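Local coordinates for motility protein FimV (Pseudomonas aeruginosa, PDB 4MBQ) that acts as an inner membrane hub for twitching motility and cyclic AMP signalling, here represented by a tetratricopeptide-repeat piece of its cytoplasmic domain, at residues B[26-29]-B[30-33]. Residues are numbered along the deposited sequence; the frame is centred on the assembly and turned at random.
Sequences RAYI and DMGD
Tyr28 meets both Met31 and Asp33 where helix 15-30 ends in a tight turn. The Met31 methyl CE lies over one ring face, 4.1 Å from the centroid and 16° off the normal, a CH-pi contact reached because the chain bends at its thioether (chi3 -68°). Asp33 approaches the ring edge instead: its carboxylate, turned 63° from the ring plane, brings OD2 to 3.3 Å from Tyr28 CD1. Asp30 N donates to Arg26 O at 3.1 Å, a regular helical bond. Beyond it, Asp33 N bonds Tyr28 O at 2.7 Å, and Gly32 N bonds Ile29 O at 2.9 Å; with the positive phi of Gly32 these form a Schellman motif that closes the helix. The solvent side is looser: Gly32 is exposed, and the Arg26 guanidinium turns away to salt bridges with Asp23 and Glu55. Tyr28 OH hydrogen-bonds the OH of Tyr28 of a neighbouring subunit. At the far end of the turn Asp33 is the N-cap of helix 34-47, its OD1 accepting from Gly36 N. The turn joins helix 15-30 to helix 34-47 as in a tetratricopeptide-type helical hairpin, with Tyr28 packed on Ala37 and Ile40 of helix 34-47.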
loop_
_atom_site.group_PDB
_atom_site.type_symbol
_atom_site.label_atom_id
_atom_site.label_comp_id
_atom_site.label_asym_id
_atom_site.label_seq_id
_atom_site.Cartn_x
_atom_site.Cartn_y
_atom_site.Cartn_z
ATOM N N ARG B 26 -7.243 3.114 -0.908
ATOM C CA ARG B 26 -7.971 2.070 -0.196
ATOM C C ARG B 26 -7.150 1.555 0.981
ATOM O O ARG B 26 -7.697 1.212 2.030
ATOM C CB ARG B 26 -8.330 0.914 -1.137
ATOM C CG ARG B 26 -9.293 1.295 -2.258
ATOM C CD ARG B 26 -9.604 0.111 -3.171
ATOM N NE ARG B 26 -10.457 0.506 -4.290
ATOM C CZ ARG B 26 -10.067 0.538 -5.562
ATOM N NH1 ARG B 26 -8.834 0.179 -5.892
ATOM N NH2 ARG B 26 -10.917 0.919 -6.508
ATOM N N ALA B 27 -5.834 1.509 0.802
ATOM C CA ALA B 27 -4.931 1.072 1.861
ATOM C C ALA B 27 -4.938 2.058 3.026
ATOM O O ALA B 27 -4.958 1.653 4.190
ATOM C CB ALA B 27 -3.525 0.896 1.318
ATOM N N TYR B 28 -4.927 3.350 2.705
ATOM C CA TYR B 28 -4.964 4.399 3.723
ATOM C C TYR B 28 -6.265 4.365 4.516
ATOM O O TYR B 28 -6.272 4.585 5.727
ATOM C CB TYR B 28 -4.776 5.781 3.089
ATOM C CG TYR B 28 -3.335 6.237 3.010
ATOM C CD1 TYR B 28 -2.761 6.967 4.041
ATOM C CD2 TYR B 28 -2.552 5.941 1.903
ATOM C CE1 TYR B 28 -1.445 7.387 3.974
ATOM C CE2 TYR B 28 -1.234 6.356 1.828
ATOM C CZ TYR B 28 -0.688 7.079 2.864
ATOM O OH TYR B 28 0.622 7.494 2.790
ATOM N N ILE B 29 -7.365 4.094 3.823
ATOM C CA ILE B 29 -8.669 4.012 4.464
ATOM C C ILE B 29 -8.704 2.850 5.453
ATOM O O ILE B 29 -9.173 2.995 6.580
ATOM C CB ILE B 29 -9.793 3.854 3.425
ATOM C CG1 ILE B 29 -9.862 5.096 2.533
ATOM C CG2 ILE B 29 -11.131 3.633 4.112
ATOM C CD1 ILE B 29 -10.913 5.010 1.450
ATOM N N ASP B 30 -8.187 1.702 5.031
ATOM C CA ASP B 30 -8.132 0.536 5.904
ATOM C C ASP B 30 -7.166 0.726 7.069
ATOM O O ASP B 30 -7.266 0.038 8.082
ATOM C CB ASP B 30 -7.801 -0.725 5.105
ATOM C CG ASP B 30 -9.018 -1.293 4.404
ATOM O OD1 ASP B 30 -10.094 -1.348 5.037
ATOM O OD2 ASP B 30 -8.912 -1.672 3.223
ATOM N N MET B 31 -6.241 1.671 6.925
ATOM C CA MET B 31 -5.342 2.027 8.016
ATOM C C MET B 31 -6.013 3.007 8.968
ATOM O O MET B 31 -5.497 3.287 10.049
ATOM C CB MET B 31 -4.047 2.639 7.478
ATOM C CG MET B 31 -2.994 1.623 7.087
ATOM S SD MET B 31 -1.411 2.383 6.676
ATOM C CE MET B 31 -1.822 3.251 5.170
ATOM N N GLY B 32 -7.166 3.523 8.560
ATOM C CA GLY B 32 -7.859 4.542 9.326
ATOM C C GLY B 32 -7.253 5.911 9.087
ATOM O O GLY B 32 -7.501 6.852 9.842
ATOM N N ASP B 33 -6.451 6.020 8.032
ATOM C CA ASP B 33 -5.788 7.273 7.683
ATOM C C ASP B 33 -6.543 7.969 6.554
ATOM O O ASP B 33 -6.138 7.910 5.393
ATOM C CB ASP B 33 -4.338 7.007 7.269
ATOM C CG ASP B 33 -3.509 8.279 7.174
ATOM O OD1 ASP B 33 -4.086 9.387 7.209
ATOM O OD2 ASP B 33 -2.271 8.166 7.058
#